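Local coordinates for transcription regulator (PDB 3CRJ), which probably binds cis-regulatory DNA as a dimeric TetR-family transcription factor and may act as a repressor, at residues A[140-145]-A[157-162]; A[35-40]-A[59-64]; A[71-76]-A[94-99]; A[88-93]-A[189-194]. All coordinates share one frame; numbering follows the deposited sequence.

Contact 1 of 4, residues A[140-145]-A[157-162]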
loop_
_atom_site.group_PDB
_atom_site.type_symbol
_atom_site.label_atom_id
_atom_site.label_comp_id
_atom_site.label_asym_id
_atom_site.label_seq_id
_atom_site.Cartn_x
_atom_site.Cartn_y
_atom_site.Cartn_z
ATOM N N ALA A 140 -5.041 -12.952 -18.214
ATOM C CA ALA A 140 -5.848 -13.868 -19.019
ATOM C C ALA A 140 -6.983 -13.202 -19.771
ATOM O O ALA A 140 -7.251 -13.575 -20.887
ATOM C CB ALA A 140 -6.383 -15.032 -18.179
ATOM N N VAL A 141 -7.649 -12.213 -19.189
ATOM C CA VAL A 141 -8.770 -11.634 -19.914
ATOM C C VAL A 141 -8.228 -10.636 -20.931
ATOM O O VAL A 141 -8.733 -10.541 -22.059
ATOM C CB VAL A 141 -9.880 -11.078 -19.007
ATOM C CG1 VAL A 141 -9.337 -10.048 -18.046
ATOM C CG2 VAL A 141 -11.010 -10.496 -19.852
ATOM N N ILE A 142 -7.147 -9.957 -20.548
ATOM C CA ILE A 142 -6.443 -9.068 -21.471
ATOM C C ILE A 142 -5.923 -9.829 -22.678
ATOM O O ILE A 142 -5.977 -9.343 -23.827
ATOM C CB ILE A 142 -5.289 -8.303 -20.785
ATOM C CG1 ILE A 142 -5.861 -7.283 -19.783
ATOM C CG2 ILE A 142 -4.407 -7.618 -21.851
ATOM C CD1 ILE A 142 -4.811 -6.560 -18.940
ATOM N N ASN A 143 -5.425 -11.034 -22.443
ATOM C CA ASN A 143 -4.934 -11.810 -23.567
ATOM C C ASN A 143 -6.078 -12.234 -24.456
ATOM O O ASN A 143 -5.963 -12.158 -25.669
ATOM C CB ASN A 143 -4.084 -12.994 -23.104
ATOM C CG ASN A 143 -2.611 -12.625 -22.940
ATOM O OD1 ASN A 143 -2.091 -11.781 -23.670
ATOM N ND2 ASN A 143 -1.933 -13.255 -21.981
ATOM N N HIS A 144 -7.182 -12.665 -23.855
ATOM C CA HIS A 144 -8.360 -13.111 -24.609
ATOM C C HIS A 144 -8.896 -12.046 -25.583
ATOM O O HIS A 144 -9.181 -12.348 -26.753
ATOM C CB HIS A 144 -9.457 -13.549 -23.640
ATOM C CG HIS A 144 -10.691 -14.063 -24.306
ATOM N ND1 HIS A 144 -10.677 -15.109 -25.205
ATOM C CD2 HIS A 144 -11.987 -13.702 -24.176
ATOM C CE1 HIS A 144 -11.908 -15.364 -25.608
ATOM N NE2 HIS A 144 -12.724 -14.528 -24.996
ATOM N N GLY A 145 -9.020 -10.813 -25.081
ATOM C CA GLY A 145 -9.481 -9.698 -25.864
ATOM C C GLY A 145 -8.522 -9.323 -26.969
ATOM O O GLY A 145 -8.955 -8.979 -28.071
ATOM N N GLU A 157 1.828 -8.260 -19.879
ATOM C CA GLU A 157 2.403 -8.322 -18.537
ATOM C C GLU A 157 2.443 -6.947 -17.889
ATOM O O GLU A 157 2.153 -6.817 -16.715
ATOM C CB GLU A 157 3.779 -8.996 -18.507
ATOM C CG GLU A 157 3.746 -10.457 -17.978
ATOM C CD GLU A 157 3.259 -10.611 -16.503
ATOM O OE1 GLU A 157 3.446 -9.685 -15.667
ATOM O OE2 GLU A 157 2.700 -11.686 -16.167
ATOM N N HIS A 158 2.772 -5.929 -18.675
ATOM C CA HIS A 158 2.930 -4.596 -18.154
ATOM C C HIS A 158 1.622 -3.868 -17.938
ATOM O O HIS A 158 1.470 -3.125 -16.982
ATOM C CB HIS A 158 3.811 -3.731 -19.026
ATOM C CG HIS A 158 3.837 -2.326 -18.550
ATOM N ND1 HIS A 158 4.636 -1.925 -17.509
ATOM C CD2 HIS A 158 3.079 -1.255 -18.889
ATOM C CE1 HIS A 158 4.398 -0.650 -17.249
ATOM N NE2 HIS A 158 3.452 -0.222 -18.070
ATOM N N VAL A 159 0.679 -4.043 -18.843
ATOM C CA VAL A 159 -0.654 -3.552 -18.535
ATOM C C VAL A 159 -1.183 -4.162 -17.234
ATOM O O VAL A 159 -1.693 -3.430 -16.379
ATOM C CB VAL A 159 -1.646 -3.675 -19.729
ATOM C CG1 VAL A 159 -3.001 -3.166 -19.348
ATOM C CG2 VAL A 159 -1.139 -2.870 -20.880
ATOM N N THR A 160 -1.037 -5.469 -17.028
ATOM C CA THR A 160 -1.659 -6.028 -15.816
ATOM C C THR A 160 -0.890 -5.669 -14.536
ATOM O O THR A 160 -1.484 -5.505 -13.469
ATOM C CB THR A 160 -2.033 -7.536 -15.920
ATOM O OG1 THR A 160 -1.371 -8.313 -14.903
ATOM C CG2 THR A 160 -1.763 -8.077 -17.296
ATOM N N ARG A 161 0.421 -5.518 -14.666
ATOM C CA ARG A 161 1.226 -5.003 -13.573
ATOM C C ARG A 161 0.767 -3.595 -13.191
ATOM O O ARG A 161 0.668 -3.265 -12.005
ATOM C CB ARG A 161 2.708 -5.023 -13.948
ATOM C CG ARG A 161 3.546 -4.005 -13.183
ATOM C CD ARG A 161 3.454 -4.181 -11.655
ATOM N NE ARG A 161 4.073 -5.438 -11.241
ATOM C CZ ARG A 161 5.384 -5.611 -11.079
ATOM N NH1 ARG A 161 6.231 -4.596 -11.272
ATOM N NH2 ARG A 161 5.848 -6.795 -10.715
ATOM N N SER A 162 0.478 -2.779 -14.202
ATOM C CA SER A 162 -0.097 -1.469 -14.001
ATOM C C SER A 162 -1.424 -1.493 -13.221
ATOM O O SER A 162 -1.599 -0.742 -12.243
ATOM C CB SER A 162 -0.282 -0.779 -15.338
ATOM O OG SER A 162 0.916 -0.153 -15.781
#
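Helical segments 140-145 and 157-162 come closest at I142 and T160, with 8.0 Å between their CA atoms. No hydrogen bond joins the two segments, and the contact is made by methyl groups. I142 carries one side of it alone. Its terminal methyl does the touching. CD1 of I142 lies 3.8 Å from CG2 of T160 and 3.9 Å from CG1 of V159. The two methyls belong to consecutive residues and reach CD1 from directions roughly at right angles. In both pairs the side chains cross obliquely. I142 can reach this far because CD1 is anti to CA (chi2 174°), which extends the chain. V159 presents the branch anti to its backbone N, with chi1 179°. The three side chains are buried, so a small apolar patch joins the helices here. V159 also packs on Y193, M197 and L198, and T160 also touches R135 and K139. On helix 156-176, H158, R161 and S162 have partners in the second subunit: H158 bonds E192, R161 forms a salt bridge with E182, and S162 bonds T189, all three of that subunit. The contact thus ties helix 121-148 to helix 156-176, which has helix 181-198 of its own chain beside it and takes part in the dimer interface.

Contact 2 of 4, residues A[35-40]-A[59-64]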
loop_
_atom_site.group_PDB
_atom_site.type_symbol
_atom_site.label_atom_id
_atom_site.label_comp_id
_atom_site.label_asym_id
_atom_site.label_seq_id
_atom_site.Cartn_x
_atom_site.Cartn_y
_atom_site.Cartn_z
ATOM N N LEU A 35 -4.357 -9.149 18.378
ATOM C CA LEU A 35 -5.016 -10.428 18.205
ATOM C C LEU A 35 -4.277 -11.413 19.057
ATOM O O LEU A 35 -3.046 -11.357 19.172
ATOM C CB LEU A 35 -4.913 -10.889 16.770
ATOM C CG LEU A 35 -6.130 -11.515 16.097
ATOM C CD1 LEU A 35 -5.643 -12.736 15.391
ATOM C CD2 LEU A 35 -7.239 -11.896 17.054
ATOM N N THR A 36 -5.033 -12.312 19.662
ATOM C CA THR A 36 -4.475 -13.425 20.419
ATOM C C THR A 36 -5.346 -14.650 20.167
ATOM O O THR A 36 -6.567 -14.549 20.117
ATOM C CB THR A 36 -4.436 -13.145 21.955
ATOM O OG1 THR A 36 -5.769 -13.108 22.488
ATOM C CG2 THR A 36 -3.736 -11.847 22.270
ATOM N N ILE A 37 -4.725 -15.811 20.011
ATOM C CA ILE A 37 -5.457 -17.076 20.072
ATOM C C ILE A 37 -6.625 -16.945 21.077
ATOM O O ILE A 37 -7.782 -17.254 20.762
ATOM C CB ILE A 37 -4.519 -18.220 20.495
ATOM C CG1 ILE A 37 -3.284 -18.294 19.578
ATOM C CG2 ILE A 37 -5.270 -19.550 20.590
ATOM C CD1 ILE A 37 -3.526 -18.940 18.223
ATOM N N GLN A 38 -6.327 -16.432 22.268
ATOM C CA GLN A 38 -7.350 -16.309 23.267
ATOM C C GLN A 38 -8.573 -15.581 22.727
ATOM O O GLN A 38 -9.713 -16.033 22.919
ATOM C CB GLN A 38 -6.829 -15.603 24.503
ATOM C CG GLN A 38 -7.869 -15.542 25.603
ATOM C CD GLN A 38 -8.708 -16.835 25.700
ATOM O OE1 GLN A 38 -9.909 -16.833 25.371
ATOM N NE2 GLN A 38 -8.078 -17.944 26.134
ATOM N N ARG A 39 -8.341 -14.458 22.053
ATOM C CA ARG A 39 -9.450 -13.625 21.606
ATOM C C ARG A 39 -10.181 -14.301 20.452
ATOM O O ARG A 39 -11.415 -14.314 20.401
ATOM C CB ARG A 39 -8.977 -12.218 21.264
ATOM C CG ARG A 39 -8.927 -11.329 22.499
ATOM C CD ARG A 39 -7.992 -10.178 22.289
ATOM N NE ARG A 39 -7.697 -9.486 23.541
ATOM C CZ ARG A 39 -7.363 -8.199 23.622
ATOM N NH1 ARG A 39 -7.283 -7.455 22.531
ATOM N NH2 ARG A 39 -7.121 -7.643 24.790
ATOM N N ILE A 40 -9.403 -14.900 19.557
ATOM C CA ILE A 40 -9.932 -15.839 18.588
ATOM C C ILE A 40 -10.815 -16.874 19.289
ATOM O O ILE A 40 -11.986 -17.029 18.944
ATOM C CB ILE A 40 -8.800 -16.532 17.853
ATOM C CG1 ILE A 40 -7.949 -15.481 17.140
ATOM C CG2 ILE A 40 -9.358 -17.604 16.914
ATOM C CD1 ILE A 40 -6.770 -16.050 16.378
ATOM N N ASP A 59 0.573 -16.874 14.240
ATOM C CA ASP A 59 1.109 -16.816 12.879
ATOM C C ASP A 59 0.694 -17.973 11.974
ATOM O O ASP A 59 0.381 -17.754 10.802
ATOM C CB ASP A 59 2.637 -16.678 12.889
ATOM C CG ASP A 59 3.092 -15.266 13.217
ATOM O OD1 ASP A 59 4.331 -15.047 13.221
ATOM O OD2 ASP A 59 2.221 -14.378 13.456
ATOM N N ASP A 60 0.694 -19.195 12.491
ATOM C CA ASP A 60 0.204 -20.312 11.698
ATOM C C ASP A 60 -1.242 -20.050 11.319
ATOM O O ASP A 60 -1.658 -20.253 10.180
ATOM C CB ASP A 60 0.261 -21.608 12.502
ATOM C CG ASP A 60 1.675 -22.078 12.768
ATOM O OD1 ASP A 60 2.580 -21.216 12.856
ATOM O OD2 ASP A 60 1.866 -23.312 12.910
ATOM N N LEU A 61 -1.997 -19.575 12.306
ATOM C CA LEU A 61 -3.424 -19.386 12.179
ATOM C C LEU A 61 -3.734 -18.336 11.124
ATOM O O LEU A 61 -4.643 -18.516 10.321
ATOM C CB LEU A 61 -4.010 -19.002 13.531
ATOM C CG LEU A 61 -5.530 -19.054 13.625
ATOM C CD1 LEU A 61 -5.922 -19.384 15.034
ATOM C CD2 LEU A 61 -6.165 -17.742 13.171
ATOM N N LEU A 62 -2.961 -17.259 11.108
ATOM C CA LEU A 62 -3.188 -16.192 10.150
ATOM C C LEU A 62 -2.666 -16.513 8.752
ATOM O O LEU A 62 -3.132 -15.950 7.762
ATOM C CB LEU A 62 -2.602 -14.888 10.676
ATOM C CG LEU A 62 -3.295 -14.278 11.897
ATOM C CD1 LEU A 62 -2.514 -13.075 12.378
ATOM C CD2 LEU A 62 -4.758 -13.886 11.589
ATOM N N ALA A 63 -1.698 -17.415 8.645
ATOM C CA ALA A 63 -1.302 -17.848 7.316
ATOM C C ALA A 63 -2.502 -18.560 6.715
ATOM O O ALA A 63 -2.908 -18.260 5.588
ATOM C CB ALA A 63 -0.092 -18.754 7.360
ATOM N N ALA A 64 -3.087 -19.467 7.499
ATOM C CA ALA A 64 -4.337 -20.151 7.125
ATOM C C ALA A 64 -5.453 -19.151 6.765
ATOM O O ALA A 64 -6.132 -19.323 5.749
ATOM C CB ALA A 64 -4.779 -21.089 8.226
#
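No ring or other flat group takes part where L61 meets I37 and I40, or where L35 meets L62; the contact has no faces or edges, only branched aliphatic ends. L61 takes part in two of the three pairs. Its two methyls share the end of I40, and CD2 of L61 is 3.7 Å from CD1 of I40, tip to tip. CD1 of L61 also meets CD1 of I37 at 4.0 Å, this time at a slant. L61 points its branch at this pair with CG opposite the backbone N (chi1 -168°). Beside it, CD1 of L35 and CD2 of L62 reach end to end, 4.1 Å apart. The helix of I37 and I40 is capped at its start. T36 is the N-cap, and its OG1 accepts from N of R39 at 2.9 Å. T36 begins the predicted helix-turn-helix, 36-55. The contact packs the first helix of that motif on the start of helix 58-78, the fourth helix, which in TetR proteins connects the three-helix DNA-binding domain to the rest. Around it, L35 packs on A26 and L27 and L61 on T23, all of helix 12-30. I37 touches T48, V51 and H52 of helix 48-52, and L62 touches F123 of helix 121-148.

Contact 3 of 4, residues A[71-76]-A[94-99]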
loop_
_atom_site.group_PDB
_atom_site.type_symbol
_atom_site.label_atom_id
_atom_site.label_comp_id
_atom_site.label_asym_id
_atom_site.label_seq_id
_atom_site.Cartn_x
_atom_site.Cartn_y
_atom_site.Cartn_z
ATOM N N GLU A 71 -9.370 -18.117 -1.008
ATOM C CA GLU A 71 -10.365 -19.095 -1.492
ATOM C C GLU A 71 -11.726 -18.436 -1.672
ATOM O O GLU A 71 -12.425 -18.667 -2.664
ATOM C CB GLU A 71 -10.522 -20.281 -0.530
ATOM C CG GLU A 71 -9.354 -21.229 -0.428
ATOM C CD GLU A 71 -9.600 -22.322 0.613
ATOM O OE1 GLU A 71 -9.019 -22.238 1.723
ATOM O OE2 GLU A 71 -10.393 -23.265 0.336
ATOM N N ARG A 72 -12.104 -17.641 -0.674
ATOM C CA ARG A 72 -13.318 -16.836 -0.720
ATOM C C ARG A 72 -13.300 -15.972 -1.994
ATOM O O ARG A 72 -14.303 -15.872 -2.712
ATOM C CB ARG A 72 -13.417 -15.950 0.532
ATOM C CG ARG A 72 -14.378 -16.388 1.643
ATOM C CD ARG A 72 -15.164 -15.115 2.053
ATOM N NE ARG A 72 -15.644 -15.052 3.440
ATOM C CZ ARG A 72 -15.826 -13.906 4.108
ATOM N NH1 ARG A 72 -15.550 -12.748 3.510
ATOM N NH2 ARG A 72 -16.260 -13.907 5.371
ATOM N N PHE A 73 -12.151 -15.368 -2.278
ATOM C CA PHE A 73 -12.024 -14.518 -3.457
ATOM C C PHE A 73 -12.118 -15.357 -4.737
ATOM O O PHE A 73 -12.879 -15.022 -5.652
ATOM C CB PHE A 73 -10.725 -13.719 -3.425
ATOM C CG PHE A 73 -10.501 -12.905 -4.655
ATOM C CD1 PHE A 73 -11.196 -11.726 -4.858
ATOM C CD2 PHE A 73 -9.587 -13.307 -5.614
ATOM C CE1 PHE A 73 -10.992 -10.961 -6.000
ATOM C CE2 PHE A 73 -9.379 -12.545 -6.762
ATOM C CZ PHE A 73 -10.088 -11.373 -6.951
ATOM N N VAL A 74 -11.360 -16.457 -4.767
ATOM C CA VAL A 74 -11.373 -17.412 -5.872
ATOM C C VAL A 74 -12.795 -17.903 -6.187
ATOM O O VAL A 74 -13.203 -17.926 -7.352
ATOM C CB VAL A 74 -10.382 -18.588 -5.603
ATOM C CG1 VAL A 74 -10.720 -19.846 -6.432
ATOM C CG2 VAL A 74 -8.940 -18.139 -5.848
ATOM N N ASP A 75 -13.542 -18.261 -5.143
ATOM C CA ASP A 75 -14.944 -18.659 -5.264
ATOM C C ASP A 75 -15.770 -17.654 -6.039
ATOM O O ASP A 75 -16.428 -18.011 -7.021
ATOM C CB ASP A 75 -15.573 -18.837 -3.883
ATOM C CG ASP A 75 -15.400 -20.235 -3.329
ATOM O OD1 ASP A 75 -14.822 -21.100 -4.038
ATOM O OD2 ASP A 75 -15.841 -20.458 -2.177
ATOM N N SER A 76 -15.724 -16.398 -5.600
ATOM C CA SER A 76 -16.575 -15.348 -6.165
ATOM C C SER A 76 -16.273 -15.091 -7.637
ATOM O O SER A 76 -17.187 -14.790 -8.405
ATOM C CB SER A 76 -16.440 -14.056 -5.365
ATOM O OG SER A 76 -15.106 -13.568 -5.448
ATOM N N ASP A 94 -14.364 -4.611 -10.841
ATOM C CA ASP A 94 -15.397 -4.376 -9.842
ATOM C C ASP A 94 -15.147 -5.239 -8.633
ATOM O O ASP A 94 -15.136 -4.749 -7.514
ATOM C CB ASP A 94 -16.767 -4.668 -10.387
ATOM C CG ASP A 94 -17.193 -3.673 -11.417
ATOM O OD1 ASP A 94 -16.443 -2.695 -11.676
ATOM O OD2 ASP A 94 -18.284 -3.893 -11.991
ATOM N N GLU A 95 -14.891 -6.514 -8.868
ATOM C CA GLU A 95 -14.623 -7.444 -7.793
ATOM C C GLU A 95 -13.474 -6.990 -6.888
ATOM O O GLU A 95 -13.557 -7.103 -5.665
ATOM C CB GLU A 95 -14.347 -8.821 -8.362
ATOM C CG GLU A 95 -14.883 -9.902 -7.499
ATOM C CD GLU A 95 -16.394 -9.831 -7.335
ATOM O OE1 GLU A 95 -16.864 -9.953 -6.176
ATOM O OE2 GLU A 95 -17.110 -9.645 -8.358
ATOM N N LEU A 96 -12.425 -6.446 -7.477
ATOM C CA LEU A 96 -11.244 -6.072 -6.714
ATOM C C LEU A 96 -11.376 -4.677 -6.096
ATOM O O LEU A 96 -10.719 -4.374 -5.101
ATOM C CB LEU A 96 -10.008 -6.115 -7.614
ATOM C CG LEU A 96 -9.507 -7.453 -8.144
ATOM C CD1 LEU A 96 -8.996 -7.321 -9.571
ATOM C CD2 LEU A 96 -8.435 -7.957 -7.221
ATOM N N LEU A 97 -12.228 -3.835 -6.675
ATOM C CA LEU A 97 -12.269 -2.415 -6.284
ATOM C C LEU A 97 -13.598 -1.899 -5.754
ATOM O O LEU A 97 -13.599 -0.974 -4.975
ATOM C CB LEU A 97 -11.760 -1.502 -7.406
ATOM C CG LEU A 97 -10.336 -0.939 -7.386
ATOM C CD1 LEU A 97 -9.443 -1.622 -6.388
ATOM C CD2 LEU A 97 -9.735 -0.984 -8.774
ATOM N N VAL A 98 -14.726 -2.469 -6.159
ATOM C CA VAL A 98 -16.002 -2.019 -5.591
ATOM C C VAL A 98 -16.485 -2.859 -4.399
ATOM O O VAL A 98 -16.907 -2.302 -3.387
ATOM C CB VAL A 98 -17.095 -1.818 -6.665
ATOM C CG1 VAL A 98 -16.459 -1.280 -7.930
ATOM C CG2 VAL A 98 -17.830 -3.112 -6.942
ATOM N N LYS A 99 -16.405 -4.183 -4.510
ATOM C CA LYS A 99 -16.790 -5.081 -3.403
ATOM C C LYS A 99 -16.123 -4.754 -2.053
ATOM O O LYS A 99 -16.821 -4.758 -1.035
ATOM C CB LYS A 99 -16.551 -6.566 -3.751
ATOM C CG LYS A 99 -17.260 -7.053 -5.008
ATOM C CD LYS A 99 -18.806 -7.049 -4.881
ATOM C CE LYS A 99 -19.503 -7.755 -6.070
ATOM N NZ LYS A 99 -18.948 -7.434 -7.418
#
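F73 and L96 make the apolar meeting between segments 71-76 and 94-99. CZ of F73 is 3.8 Å from CD2 of L96, and CE1 of F73 is 4.1 Å from that methyl. The methyl comes at the ring aslant. CG of E95 stands 4.3 Å from CE1 of F73, also oblique to the ring. The ring extends here with CG opposite the backbone N (chi1 176°). The second meeting is polar but loose: OG of S76 and OE1 of E95 are 4.1 Å apart, which is no hydrogen bond. OG of S76 is held within its own segment and donates to O of F73 at 2.7 Å, tilted 20° from the carbonyl plane. With an alanine here, O of F73 would probably lose its side-chain donor, and the loose approach to OE1 of E95 would go too. The other carboxylate oxygen of E95 is in a salt bridge: NZ of K99 approaches OE2 from above the carboxylate plane, at 3.0 Å. The contact packs helix 58-78, which comes from the probable DNA-binding end, on the C-terminal part of helix 85-97 in the helical body. Y133 of helix 121-148 packs on F73, while V134 of that helix and R171 of helix 156-176 pack on L96.

Contact 4 of 4, residues A[88-93]-A[189-194]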
loop_
_atom_site.group_PDB
_atom_site.type_symbol
_atom_site.label_atom_id
_atom_site.label_comp_id
_atom_site.label_asym_id
_atom_site.label_seq_id
_atom_site.Cartn_x
_atom_site.Cartn_y
_atom_site.Cartn_z
ATOM N N ARG A 88 -15.646 -8.789 -18.881
ATOM C CA ARG A 88 -14.999 -9.599 -17.872
ATOM C C ARG A 88 -13.941 -8.809 -17.130
ATOM O O ARG A 88 -13.780 -8.963 -15.905
ATOM C CB ARG A 88 -14.386 -10.846 -18.501
ATOM C CG ARG A 88 -14.186 -11.969 -17.499
ATOM C CD ARG A 88 -13.224 -13.065 -17.976
ATOM N NE ARG A 88 -12.807 -13.884 -16.839
ATOM C CZ ARG A 88 -13.558 -14.821 -16.271
ATOM N NH1 ARG A 88 -14.779 -15.096 -16.743
ATOM N NH2 ARG A 88 -13.074 -15.490 -15.227
ATOM N N LEU A 89 -13.214 -7.975 -17.867
ATOM C CA LEU A 89 -12.238 -7.116 -17.245
ATOM C C LEU A 89 -12.994 -6.315 -16.214
ATOM O O LEU A 89 -12.695 -6.379 -15.000
ATOM C CB LEU A 89 -11.550 -6.195 -18.254
ATOM C CG LEU A 89 -10.315 -5.446 -17.728
ATOM C CD1 LEU A 89 -9.331 -6.323 -16.895
ATOM C CD2 LEU A 89 -9.578 -4.770 -18.831
ATOM N N ASN A 90 -14.020 -5.609 -16.675
ATOM C CA ASN A 90 -14.781 -4.752 -15.773
ATOM C C ASN A 90 -15.237 -5.455 -14.505
ATOM O O ASN A 90 -15.042 -4.947 -13.402
ATOM C CB ASN A 90 -15.950 -4.090 -16.502
ATOM C CG ASN A 90 -15.509 -2.901 -17.310
ATOM O OD1 ASN A 90 -14.733 -2.085 -16.836
ATOM N ND2 ASN A 90 -15.988 -2.803 -18.536
ATOM N N LEU A 91 -15.832 -6.629 -14.678
ATOM C CA LEU A 91 -16.346 -7.423 -13.586
ATOM C C LEU A 91 -15.242 -7.816 -12.626
ATOM O O LEU A 91 -15.448 -7.841 -11.420
ATOM C CB LEU A 91 -17.038 -8.654 -14.148
ATOM C CG LEU A 91 -18.561 -8.576 -14.334
ATOM C CD1 LEU A 91 -19.085 -7.169 -14.637
ATOM C CD2 LEU A 91 -19.057 -9.607 -15.388
ATOM N N LEU A 92 -14.061 -8.109 -13.153
ATOM C CA LEU A 92 -12.922 -8.390 -12.275
ATOM C C LEU A 92 -12.515 -7.142 -11.518
ATOM O O LEU A 92 -12.362 -7.183 -10.298
ATOM C CB LEU A 92 -11.746 -8.960 -13.051
ATOM C CG LEU A 92 -11.770 -10.477 -13.117
ATOM C CD1 LEU A 92 -13.180 -11.002 -13.239
ATOM C CD2 LEU A 92 -10.910 -10.966 -14.259
ATOM N N LEU A 93 -12.369 -6.030 -12.237
ATOM C CA LEU A 93 -12.053 -4.780 -11.591
ATOM C C LEU A 93 -13.078 -4.416 -10.541
ATOM O O LEU A 93 -12.694 -3.958 -9.467
ATOM C CB LEU A 93 -11.900 -3.650 -12.594
ATOM C CG LEU A 93 -10.669 -3.878 -13.451
ATOM C CD1 LEU A 93 -10.664 -2.886 -14.626
ATOM C CD2 LEU A 93 -9.382 -3.829 -12.571
ATOM N N THR A 189 -9.641 5.310 -12.113
ATOM C CA THR A 189 -8.275 5.261 -12.610
ATOM C C THR A 189 -8.058 3.963 -13.402
ATOM O O THR A 189 -7.645 4.007 -14.579
ATOM C CB THR A 189 -7.296 5.349 -11.464
ATOM O OG1 THR A 189 -7.521 6.571 -10.762
ATOM C CG2 THR A 189 -5.860 5.309 -11.966
ATOM N N ALA A 190 -8.380 2.822 -12.792
ATOM C CA ALA A 190 -8.319 1.551 -13.502
ATOM C C ALA A 190 -9.050 1.572 -14.857
ATOM O O ALA A 190 -8.491 1.117 -15.839
ATOM C CB ALA A 190 -8.830 0.408 -12.632
ATOM N N SER A 191 -10.274 2.090 -14.944
ATOM C CA SER A 191 -10.918 2.135 -16.265
ATOM C C SER A 191 -10.208 3.063 -17.239
ATOM O O SER A 191 -9.925 2.668 -18.363
ATOM C CB SER A 191 -12.415 2.467 -16.213
ATOM O OG SER A 191 -13.136 1.249 -16.312
ATOM N N GLU A 192 -9.896 4.282 -16.804
ATOM C CA GLU A 192 -9.179 5.217 -17.659
ATOM C C GLU A 192 -7.889 4.585 -18.149
ATOM O O GLU A 192 -7.600 4.599 -19.359
ATOM C CB GLU A 192 -8.898 6.531 -16.928
ATOM C CG GLU A 192 -10.109 7.398 -16.725
ATOM C CD GLU A 192 -9.936 8.406 -15.610
ATOM O OE1 GLU A 192 -9.020 8.254 -14.781
ATOM O OE2 GLU A 192 -10.737 9.359 -15.538
ATOM N N TYR A 193 -7.135 3.989 -17.227
ATOM C CA TYR A 193 -5.857 3.412 -17.596
ATOM C C TYR A 193 -6.038 2.344 -18.645
ATOM O O TYR A 193 -5.320 2.329 -19.660
ATOM C CB TYR A 193 -5.103 2.807 -16.412
ATOM C CG TYR A 193 -3.821 2.186 -16.892
ATOM C CD1 TYR A 193 -2.757 2.988 -17.308
ATOM C CD2 TYR A 193 -3.694 0.808 -17.000
ATOM C CE1 TYR A 193 -1.602 2.440 -17.781
ATOM C CE2 TYR A 193 -2.539 0.235 -17.494
ATOM C CZ TYR A 193 -1.495 1.059 -17.885
ATOM O OH TYR A 193 -0.344 0.502 -18.389
ATOM N N ALA A 194 -6.986 1.444 -18.388
ATOM C CA ALA A 194 -7.192 0.278 -19.231
ATOM C C ALA A 194 -7.662 0.697 -20.622
ATOM O O ALA A 194 -7.263 0.100 -21.633
ATOM C CB ALA A 194 -8.199 -0.618 -18.604
#
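Apolar packing joins L89 and L93 to two alanines across nearly antiparallel helices. The axes of segments 88-93 and 189-194 pass 11.1 Å apart at 152°. CD1 of L93 lies 4.3 Å from CB of A190, and CD2 of L89 lies 4.4 Å from CB of A194. A190 and A194 are one helical turn apart, as are L89 and L93, so each leucine faces its own alanine. These are loose van der Waals distances. L93 projects with CG opposite its carbonyl carbon (chi1 -68°). The polar part is at the less buried side. OD1 of N90 and OG of S191 stand 3.7 Å apart, too far for a hydrogen bond. R187, one turn before S191 on the same helix, bonds both: its NH2 holds OD1 of N90, which crosses to helix 85-97, and its NH1 holds OG of S191. Both segments lie in the C-terminal region related to BetI-type repressors. L89 also packs on L138 of helix 121-148, and A190 on L163 of helix 156-176. A190 and A194 of helix 181-198 face helix 85-97, while T189, E192 and Y193 of the same helix reach the second subunit.

Contact 2 comes first along the chain. Contact 3 follows, sharing helix 58-78 with it. Contact 3 also shares helix 85-97 with contact 4, and their segments alternate. The segments of contact 1 come between those of contact 4. Contacts 1 and 4 are neighbours, with centres 11 Å apart, and both touch the second subunit. Contact 2 is about 36 Å from contact 1 and 35 Å from contact 4, between centres, on the opposite side of the chain's centre. Contact 3 lies between, 23 Å from contact 2 and 14 Å from contact 4. Helix 58-78 thus connects the probable DNA-binding end to the helical C-terminal body that forms the dimer.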